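Local structure of serpin (Taeniopygia guttata, 5HGC) at residues R267-F273 with P346-F351; E192-D196 with I373-T377; V95-M99 with F172-K176. The protein binds cortisol and is probably an inhibitor of serine endopeptidases. All coordinates share one frame; numbering follows the deposited sequence.

Contact 1: R267-F273 with P346-F351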
loop_
_atom_site.group_PDB
_atom_site.type_symbol
_atom_site.label_atom_id
_atom_site.label_comp_id
_atom_site.label_asym_id
_atom_site.label_seq_id
_atom_site.Cartn_x
_atom_site.Cartn_y
_atom_site.Cartn_z
ATOM N N ARG A 267 16.602 -4.313 -21.223
ATOM C CA ARG A 267 16.818 -5.539 -21.966
ATOM C C ARG A 267 15.622 -5.734 -22.892
ATOM O O ARG A 267 14.466 -5.644 -22.478
ATOM C CB ARG A 267 16.896 -6.690 -20.979
ATOM C CG ARG A 267 17.588 -7.957 -21.457
ATOM C CD ARG A 267 17.493 -9.008 -20.379
ATOM N NE ARG A 267 18.221 -10.251 -20.682
ATOM C CZ ARG A 267 17.827 -11.488 -20.315
ATOM N NH1 ARG A 267 16.676 -11.703 -19.652
ATOM N NH2 ARG A 267 18.573 -12.533 -20.647
ATOM N N PHE A 268 15.879 -5.964 -24.172
ATOM C CA PHE A 268 14.789 -6.301 -25.088
ATOM C C PHE A 268 14.289 -7.748 -24.826
ATOM O O PHE A 268 15.091 -8.691 -24.623
ATOM C CB PHE A 268 15.264 -6.119 -26.503
ATOM C CG PHE A 268 14.192 -6.259 -27.523
ATOM C CD1 PHE A 268 13.459 -5.131 -27.935
ATOM C CD2 PHE A 268 13.913 -7.504 -28.089
ATOM C CE1 PHE A 268 12.455 -5.253 -28.919
ATOM C CE2 PHE A 268 12.928 -7.650 -29.042
ATOM C CZ PHE A 268 12.181 -6.527 -29.465
ATOM N N MET A 269 12.965 -7.911 -24.770
ATOM C CA MET A 269 12.340 -9.165 -24.317
ATOM C C MET A 269 10.892 -9.312 -24.703
ATOM O O MET A 269 10.200 -8.321 -25.053
ATOM C CB MET A 269 12.451 -9.331 -22.798
ATOM C CG MET A 269 11.674 -8.309 -21.995
ATOM S SD MET A 269 11.808 -8.477 -20.200
ATOM C CE MET A 269 13.395 -7.709 -19.925
ATOM N N ASN A 270 10.437 -10.548 -24.581
ATOM C CA ASN A 270 9.039 -10.866 -24.656
ATOM C C ASN A 270 8.531 -10.933 -23.247
ATOM O O ASN A 270 9.109 -11.682 -22.410
ATOM C CB ASN A 270 8.886 -12.207 -25.327
ATOM C CG ASN A 270 9.324 -12.132 -26.762
ATOM O OD1 ASN A 270 8.798 -11.317 -27.526
ATOM N ND2 ASN A 270 10.363 -12.879 -27.108
ATOM N N LEU A 271 7.501 -10.121 -22.982
ATOM C CA LEU A 271 6.962 -9.957 -21.627
ATOM C C LEU A 271 5.521 -10.390 -21.630
ATOM O O LEU A 271 4.713 -9.916 -22.464
ATOM C CB LEU A 271 7.124 -8.533 -21.078
ATOM C CG LEU A 271 6.740 -8.346 -19.599
ATOM C CD1 LEU A 271 7.529 -9.191 -18.590
ATOM C CD2 LEU A 271 6.831 -6.852 -19.259
ATOM N N TYR A 272 5.245 -11.320 -20.718
ATOM C CA TYR A 272 3.936 -11.825 -20.492
ATOM C C TYR A 272 3.576 -11.506 -19.057
ATOM O O TYR A 272 4.294 -11.872 -18.109
ATOM C CB TYR A 272 3.880 -13.330 -20.741
ATOM C CG TYR A 272 3.967 -13.708 -22.191
ATOM C CD1 TYR A 272 2.814 -13.796 -22.983
ATOM C CD2 TYR A 272 5.200 -13.997 -22.777
ATOM C CE1 TYR A 272 2.888 -14.143 -24.323
ATOM C CE2 TYR A 272 5.285 -14.348 -24.105
ATOM C CZ TYR A 272 4.130 -14.419 -24.872
ATOM O OH TYR A 272 4.235 -14.728 -26.201
ATOM N N PHE A 273 2.460 -10.813 -18.896
ATOM C CA PHE A 273 2.053 -10.336 -17.575
ATOM C C PHE A 273 0.554 -10.360 -17.447
ATOM O O PHE A 273 -0.108 -9.918 -18.346
ATOM C CB PHE A 273 2.599 -8.942 -17.280
ATOM C CG PHE A 273 2.451 -8.559 -15.848
ATOM C CD1 PHE A 273 3.210 -9.187 -14.876
ATOM C CD2 PHE A 273 1.503 -7.618 -15.462
ATOM C CE1 PHE A 273 3.076 -8.871 -13.536
ATOM C CE2 PHE A 273 1.336 -7.286 -14.107
ATOM C CZ PHE A 273 2.131 -7.916 -13.138
ATOM N N PRO A 346 15.340 -13.167 -28.675
ATOM C CA PRO A 346 15.275 -12.404 -27.408
ATOM C C PRO A 346 14.675 -13.242 -26.245
ATOM O O PRO A 346 13.891 -14.213 -26.469
ATOM C CB PRO A 346 14.354 -11.204 -27.744
ATOM C CG PRO A 346 14.005 -11.327 -29.219
ATOM C CD PRO A 346 14.361 -12.700 -29.700
ATOM N N PRO A 347 15.032 -12.891 -25.002
ATOM C CA PRO A 347 14.457 -13.613 -23.819
ATOM C C PRO A 347 12.940 -13.454 -23.747
ATOM O O PRO A 347 12.385 -12.517 -24.358
ATOM C CB PRO A 347 15.111 -12.937 -22.613
ATOM C CG PRO A 347 15.751 -11.718 -23.165
ATOM C CD PRO A 347 16.060 -11.920 -24.623
ATOM N N THR A 348 12.288 -14.400 -23.075
ATOM C CA THR A 348 10.871 -14.318 -22.774
ATOM C C THR A 348 10.750 -14.420 -21.261
ATOM O O THR A 348 11.325 -15.337 -20.681
ATOM C CB THR A 348 10.126 -15.494 -23.423
ATOM O OG1 THR A 348 10.294 -15.414 -24.825
ATOM C CG2 THR A 348 8.635 -15.471 -23.141
ATOM N N ILE A 349 10.044 -13.480 -20.629
ATOM C CA ILE A 349 9.702 -13.567 -19.190
ATOM C C ILE A 349 8.185 -13.644 -19.079
ATOM O O ILE A 349 7.463 -12.810 -19.640
ATOM C CB ILE A 349 10.172 -12.348 -18.360
ATOM C CG1 ILE A 349 11.676 -12.039 -18.579
ATOM C CG2 ILE A 349 9.838 -12.501 -16.866
ATOM C CD1 ILE A 349 12.647 -13.158 -18.240
ATOM N N GLU A 350 7.707 -14.663 -18.374
ATOM C CA GLU A 350 6.278 -14.889 -18.267
ATOM C C GLU A 350 5.835 -14.984 -16.803
ATOM O O GLU A 350 6.234 -15.883 -16.090
ATOM C CB GLU A 350 5.875 -16.123 -19.066
ATOM C CG GLU A 350 4.419 -16.475 -18.841
ATOM C CD GLU A 350 3.868 -17.490 -19.811
ATOM O OE1 GLU A 350 4.644 -18.383 -20.254
ATOM O OE2 GLU A 350 2.650 -17.365 -20.101
ATOM N N PHE A 351 5.037 -14.033 -16.337
ATOM C CA PHE A 351 4.617 -14.070 -14.935
ATOM C C PHE A 351 3.431 -15.010 -14.859
ATOM O O PHE A 351 2.277 -14.615 -15.022
ATOM C CB PHE A 351 4.285 -12.658 -14.464
ATOM C CG PHE A 351 5.502 -11.849 -14.137
ATOM C CD1 PHE A 351 6.281 -11.265 -15.174
ATOM C CD2 PHE A 351 5.906 -11.693 -12.804
ATOM C CE1 PHE A 351 7.440 -10.544 -14.885
ATOM C CE2 PHE A 351 7.051 -10.960 -12.518
ATOM C CZ PHE A 351 7.839 -10.394 -13.546
#
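With CG trans to the backbone N (chi1 -159°) and the chain straight from there to NE, Arg267 swings its guanidinium across Pro347, whose CG stands over the centre of the flat group, 3.5 Å from CZ of Arg267. A serine in its place would probably strip Pro347 of this flat cover and leave Phe214 without its cation-pi partner. At the far end Phe273, also trans about its first torsion (chi1 -168°), turns its edge to the face of Phe351 in a T-shaped pair, the planes at 77°. Between them the strands run parallel, neighbours in serpin sheet C, the second, 348-350, following the reactive-centre loop. Four backbone bonds join them, from Asn270 N to Pro347 O through to Phe351 N to Tyr272 O; the shortest, Ile349 N to Asn270 O, is 2.7 Å. On one face Met269 SD meets Ile349 CG1 at 3.9 Å; on the other, Thr348 CG2 sits at the edge of the Tyr272 ring, 3.7 Å from CE2. Asn270 OD1 is hydrogen-bonded to Tyr207 OH, and Glu350 OE2 forms a salt bridge with Arg191. The ladder thus ties the strands, while side-chain matches such as Phe273 on Phe351 make this register specific.

Contact 2: E192-D196 with I373-T377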
loop_
_atom_site.group_PDB
_atom_site.type_symbol
_atom_site.label_atom_id
_atom_site.label_comp_id
_atom_site.label_asym_id
_atom_site.label_seq_id
_atom_site.Cartn_x
_atom_site.Cartn_y
_atom_site.Cartn_z
ATOM N N GLU A 192 -2.284 -20.138 -18.891
ATOM C CA GLU A 192 -2.316 -20.819 -17.657
ATOM C C GLU A 192 -1.428 -20.155 -16.642
ATOM O O GLU A 192 -0.322 -19.727 -16.974
ATOM C CB GLU A 192 -1.879 -22.257 -17.866
ATOM C CG GLU A 192 -3.019 -23.148 -18.330
ATOM C CD GLU A 192 -2.622 -24.610 -18.450
ATOM O OE1 GLU A 192 -1.402 -24.948 -18.358
ATOM O OE2 GLU A 192 -3.555 -25.415 -18.654
ATOM N N PHE A 193 -1.920 -20.102 -15.397
ATOM C CA PHE A 193 -1.192 -19.565 -14.267
ATOM C C PHE A 193 -1.122 -20.670 -13.243
ATOM O O PHE A 193 -2.151 -21.265 -12.883
ATOM C CB PHE A 193 -1.908 -18.303 -13.692
ATOM C CG PHE A 193 -1.099 -17.585 -12.655
ATOM C CD1 PHE A 193 -1.016 -18.072 -11.342
ATOM C CD2 PHE A 193 -0.381 -16.432 -12.992
ATOM C CE1 PHE A 193 -0.219 -17.458 -10.386
ATOM C CE2 PHE A 193 0.428 -15.812 -12.033
ATOM C CZ PHE A 193 0.496 -16.318 -10.726
ATOM N N PHE A 194 0.080 -20.911 -12.727
ATOM C CA PHE A 194 0.336 -22.050 -11.848
ATOM C C PHE A 194 0.429 -21.587 -10.417
ATOM O O PHE A 194 1.468 -21.137 -9.974
ATOM C CB PHE A 194 1.540 -22.927 -12.345
ATOM C CG PHE A 194 1.451 -23.247 -13.835
ATOM C CD1 PHE A 194 0.571 -24.255 -14.306
ATOM C CD2 PHE A 194 2.146 -22.453 -14.795
ATOM C CE1 PHE A 194 0.416 -24.490 -15.686
ATOM C CE2 PHE A 194 1.990 -22.694 -16.165
ATOM C CZ PHE A 194 1.127 -23.718 -16.609
ATOM N N VAL A 195 -0.697 -21.710 -9.715
ATOM C CA VAL A 195 -0.812 -21.372 -8.308
ATOM C C VAL A 195 -0.013 -22.270 -7.340
ATOM O O VAL A 195 0.722 -21.713 -6.497
ATOM C CB VAL A 195 -2.298 -21.292 -7.887
ATOM C CG1 VAL A 195 -2.437 -20.797 -6.455
ATOM C CG2 VAL A 195 -3.100 -20.387 -8.822
ATOM N N ASP A 196 -0.096 -23.617 -7.473
ATOM C CA ASP A 196 0.206 -24.606 -6.342
ATOM C C ASP A 196 1.342 -25.697 -6.354
ATOM O O ASP A 196 2.076 -25.836 -5.360
ATOM C CB ASP A 196 -1.093 -25.308 -5.909
ATOM C CG ASP A 196 -1.586 -24.852 -4.583
ATOM O OD1 ASP A 196 -0.765 -24.462 -3.729
ATOM O OD2 ASP A 196 -2.806 -24.896 -4.375
ATOM N N ILE A 373 0.946 -11.852 -5.283
ATOM C CA ILE A 373 -0.137 -12.407 -6.082
ATOM C C ILE A 373 0.163 -13.889 -6.228
ATOM O O ILE A 373 1.066 -14.252 -6.974
ATOM C CB ILE A 373 -0.242 -11.742 -7.479
ATOM C CG1 ILE A 373 -0.576 -10.227 -7.384
ATOM C CG2 ILE A 373 -1.393 -12.351 -8.275
ATOM C CD1 ILE A 373 0.324 -9.333 -6.567
ATOM N N VAL A 374 -0.537 -14.733 -5.472
ATOM C CA VAL A 374 -0.458 -16.181 -5.667
ATOM C C VAL A 374 -1.569 -16.645 -6.627
ATOM O O VAL A 374 -1.426 -17.643 -7.311
ATOM C CB VAL A 374 -0.369 -16.997 -4.328
ATOM C CG1 VAL A 374 0.197 -16.149 -3.197
ATOM C CG2 VAL A 374 -1.698 -17.536 -3.870
ATOM N N ASN A 375 -2.668 -15.910 -6.710
ATOM C CA ASN A 375 -3.738 -16.313 -7.603
ATOM C C ASN A 375 -4.474 -15.091 -8.146
ATOM O O ASN A 375 -5.319 -14.535 -7.486
ATOM C CB ASN A 375 -4.646 -17.302 -6.880
ATOM C CG ASN A 375 -5.775 -17.851 -7.742
ATOM O OD1 ASN A 375 -6.168 -17.324 -8.814
ATOM N ND2 ASN A 375 -6.349 -18.911 -7.232
ATOM N N PRO A 376 -4.163 -14.688 -9.390
ATOM C CA PRO A 376 -4.753 -13.482 -9.916
ATOM C C PRO A 376 -6.239 -13.630 -10.321
ATOM O O PRO A 376 -6.813 -12.682 -10.872
ATOM C CB PRO A 376 -3.866 -13.186 -11.140
ATOM C CG PRO A 376 -3.402 -14.520 -11.627
ATOM C CD PRO A 376 -3.298 -15.367 -10.393
ATOM N N THR A 377 -6.864 -14.776 -10.057
ATOM C CA THR A 377 -8.308 -14.924 -10.388
ATOM C C THR A 377 -9.266 -14.829 -9.190
ATOM O O THR A 377 -10.485 -14.730 -9.397
ATOM C CB THR A 377 -8.623 -16.185 -11.191
ATOM O OG1 THR A 377 -8.150 -17.327 -10.467
ATOM C CG2 THR A 377 -7.982 -16.089 -12.542
#
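Asn375 OD1 is gripped twice, by the hydroxyl OG1 of Thr377 at 2.6 Å and by the backbone N of Thr377 at 2.9 Å. The hydroxyl comes in the carbonyl plane, on a lone pair, whereas the backbone donor is tilted 25° from that plane; the backbone bond makes an Asx turn, and the hydroxyl adds a second bond to the same oxygen. The side-chain amide is therefore fixed in rotation, and CG2 of Val195 lies over one of its faces, 3.8 Å from CG of Asn375 and also close to its CB and ND2. Asn375 reaches there with CG trans to its own backbone N (chi1 -177°).

This is the C-terminal tail of the serpin fold, leaving strand 366-373 and folding back against the end of strand 189-194, which belongs to sheet C. Further back, OD1 of Asn34 accepts hydrogen bonds from the backbone N atoms of both Val374 and Asn375, fixing the backbone that leads into the turn.

Phe193 meets the tail through its ring. CD of Pro376 sits over the ring centre, 3.6 Å from the centroid and 10° off the normal, a clear CH-pi contact, with CG of Pro376 over the CG-CD2 side. The carbonyl of Val374 approaches the same ring obliquely, its O 3.3 Å from CE1 of Phe193. Val195 crowds that oxygen too, with CG1 of Val195 at 3.4 Å from Val374 O. No hydrogen bond crosses between the two segments. Phe193 is further packed by Val201 and Phe355, while Pro376 also leans on Val203 and Phe276.

Contact 3: V95-M99 with F172-K176; sequences VQLNM and FVYFK
Val173 and Leu97 meet through methyl groups where the loop after helix 74-89 approaches strand 167-176, a central strand of serpin sheet A. CG2 of Val173 lies 3.7 Å from CD1 of Leu97 and touches CB of Met99 at 3.9 Å. Leu97, with CG trans to the backbone N (chi1 178°), sends the same CD1 on to Phe175, meeting the ring obliquely at CD1. CG1 of Val95 completes the apolar patch, 4.2 Å from CE1 of Phe175. The carbonyl O of Val95 is a polar atom meeting the C-H edge of that ring, in its plane and 3.7 Å from CE1 of Phe175.

Behind this shell, helix 74-89 backs the loop side, Leu88 touching both Leu97 and Met99. On the strand side Phe175 packs edge-to-face with Tyr229 and rests on Leu323 of strand 316-325, the next strand of the sheet. Tyr174 OH is hydrogen-bonded to Asp324 OD2.

The backbones run roughly antiparallel, but no direct hydrogen bond joins them within these ranges; pairing takes over at Met100, which bonds to Phe172. Gln96 and Asn98 take left-handed backbone conformations that break the strand geometry, and the CA atoms draw apart from Met99-Val173 to Leu97-Phe175. Leu97 O and Tyr174 O, both acceptors, stand only 3.1 Å apart, and two waters fill in beside them. Water 1 lies within bonding distance of Gln96 O and Tyr174 O, though not all nearby acceptors can share its protons. Water 2 joins Asn98 O at 2.6 Å and accepts the backbone N-H of Tyr174 at 2.8 Å.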
loop_
_atom_site.group_PDB
_atom_site.type_symbol
_atom_site.label_atom_id
_atom_site.label_comp_id
_atom_site.label_asym_id
_atom_site.label_seq_id
_atom_site.Cartn_x
_atom_site.Cartn_y
_atom_site.Cartn_z
ATOM N N VAL A 95 0.790 11.045 -9.592
ATOM C CA VAL A 95 0.255 9.782 -9.106
ATOM C C VAL A 95 -1.255 9.780 -9.065
ATOM O O VAL A 95 -1.871 8.882 -9.620
ATOM C CB VAL A 95 0.818 9.414 -7.729
ATOM C CG1 VAL A 95 0.378 8.018 -7.311
ATOM C CG2 VAL A 95 2.333 9.439 -7.743
ATOM N N GLN A 96 -1.843 10.801 -8.436
ATOM C CA GLN A 96 -3.304 10.881 -8.202
ATOM C C GLN A 96 -3.781 9.616 -7.534
ATOM O O GLN A 96 -4.597 8.885 -8.085
ATOM C CB GLN A 96 -4.115 11.159 -9.486
ATOM C CG GLN A 96 -3.968 12.575 -10.030
ATOM C CD GLN A 96 -4.073 12.621 -11.538
ATOM O OE1 GLN A 96 -5.098 13.038 -12.095
ATOM N NE2 GLN A 96 -3.011 12.171 -12.214
ATOM N N LEU A 97 -3.246 9.353 -6.352
ATOM C CA LEU A 97 -3.421 8.074 -5.708
ATOM C C LEU A 97 -4.818 8.048 -5.064
ATOM O O LEU A 97 -5.453 7.000 -4.962
ATOM C CB LEU A 97 -2.319 7.923 -4.683
ATOM C CG LEU A 97 -2.287 6.688 -3.823
ATOM C CD1 LEU A 97 -2.099 5.417 -4.661
ATOM C CD2 LEU A 97 -1.182 6.880 -2.776
ATOM N N ASN A 98 -5.288 9.237 -4.678
ATOM C CA ASN A 98 -6.515 9.426 -3.937
ATOM C C ASN A 98 -6.636 8.579 -2.669
ATOM O O ASN A 98 -7.624 7.913 -2.438
ATOM C CB ASN A 98 -7.724 9.412 -4.884
ATOM C CG ASN A 98 -7.630 10.546 -5.943
ATOM O OD1 ASN A 98 -7.211 11.679 -5.634
ATOM N ND2 ASN A 98 -7.975 10.232 -7.198
ATOM N N MET A 99 -5.615 8.623 -1.827
ATOM C CA MET A 99 -5.624 7.782 -0.633
ATOM C C MET A 99 -6.339 8.536 0.445
ATOM O O MET A 99 -6.173 9.744 0.565
ATOM C CB MET A 99 -4.221 7.408 -0.193
ATOM C CG MET A 99 -3.258 8.533 0.121
ATOM S SD MET A 99 -1.962 7.845 1.184
ATOM C CE MET A 99 -0.920 9.280 1.155
ATOM N N PHE A 172 -8.205 3.601 3.111
ATOM C CA PHE A 172 -8.525 2.919 1.909
ATOM C C PHE A 172 -7.955 3.671 0.730
ATOM O O PHE A 172 -7.730 4.869 0.795
ATOM C CB PHE A 172 -10.030 2.718 1.802
ATOM C CG PHE A 172 -10.822 3.971 2.018
ATOM C CD1 PHE A 172 -11.029 4.488 3.324
ATOM C CD2 PHE A 172 -11.392 4.652 0.926
ATOM C CE1 PHE A 172 -11.774 5.662 3.506
ATOM C CE2 PHE A 172 -12.154 5.820 1.125
ATOM C CZ PHE A 172 -12.339 6.323 2.404
ATOM N N VAL A 173 -7.744 2.955 -0.361
ATOM C CA VAL A 173 -7.050 3.513 -1.550
ATOM C C VAL A 173 -7.274 2.570 -2.703
ATOM O O VAL A 173 -7.132 1.359 -2.541
ATOM C CB VAL A 173 -5.538 3.769 -1.298
ATOM C CG1 VAL A 173 -4.868 2.515 -0.760
ATOM C CG2 VAL A 173 -4.890 4.323 -2.542
ATOM N N TYR A 174 -7.695 3.146 -3.824
ATOM C CA TYR A 174 -7.828 2.448 -5.101
ATOM C C TYR A 174 -6.803 3.082 -6.080
ATOM O O TYR A 174 -6.594 4.315 -6.065
ATOM C CB TYR A 174 -9.256 2.568 -5.689
ATOM C CG TYR A 174 -9.333 2.177 -7.169
ATOM C CD1 TYR A 174 -9.550 0.823 -7.564
ATOM C CD2 TYR A 174 -9.156 3.146 -8.199
ATOM C CE1 TYR A 174 -9.649 0.468 -8.922
ATOM C CE2 TYR A 174 -9.208 2.781 -9.561
ATOM C CZ TYR A 174 -9.447 1.456 -9.904
ATOM O OH TYR A 174 -9.508 1.122 -11.223
ATOM N N PHE A 175 -6.192 2.246 -6.934
ATOM C CA PHE A 175 -5.306 2.749 -7.955
ATOM C C PHE A 175 -5.461 1.927 -9.223
ATOM O O PHE A 175 -5.694 0.703 -9.181
ATOM C CB PHE A 175 -3.847 2.755 -7.428
ATOM C CG PHE A 175 -2.813 3.308 -8.406
ATOM C CD1 PHE A 175 -2.715 4.700 -8.664
ATOM C CD2 PHE A 175 -1.937 2.446 -9.084
ATOM C CE1 PHE A 175 -1.764 5.211 -9.570
ATOM C CE2 PHE A 175 -0.990 2.958 -9.990
ATOM C CZ PHE A 175 -0.899 4.346 -10.240
ATOM N N LYS A 176 -5.346 2.610 -10.351
ATOM C CA LYS A 176 -5.115 1.989 -11.666
ATOM C C LYS A 176 -4.125 2.872 -12.399
ATOM O O LYS A 176 -4.329 4.105 -12.594
ATOM C CB LYS A 176 -6.406 1.844 -12.455
ATOM C CG LYS A 176 -6.228 1.383 -13.896
ATOM C CD LYS A 176 -7.510 0.724 -14.413
ATOM C CE LYS A 176 -7.335 0.270 -15.838
ATOM N NZ LYS A 176 -8.593 0.040 -16.583
HETATM O O HOH W 1 -5.995 6.416 -7.744
HETATM O O HOH W 2 -8.069 5.864 -4.033
#

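How the contacts relate
Contacts 1 and 2 are neighbours, their centres 18 Å apart, and they touch where Phe351 O lies 3.7 Å from Phe193 CE2. Phe193 thus joins them, packing on Pro376 in contact 2 while it reaches Phe351 of contact 1. Along the chain contact 1 is nested inside the long loop that contact 2 closes. Contact 3 stands apart: its centre is 28 Å from that of contact 1 and 25 Å from that of contact 2, with nearest atoms about 11 and 12 Å away, and it closes earlier in the chain than either opens. It belongs to sheet A, and the side chain of Val95 lies about 10 Å from the bound cortisol.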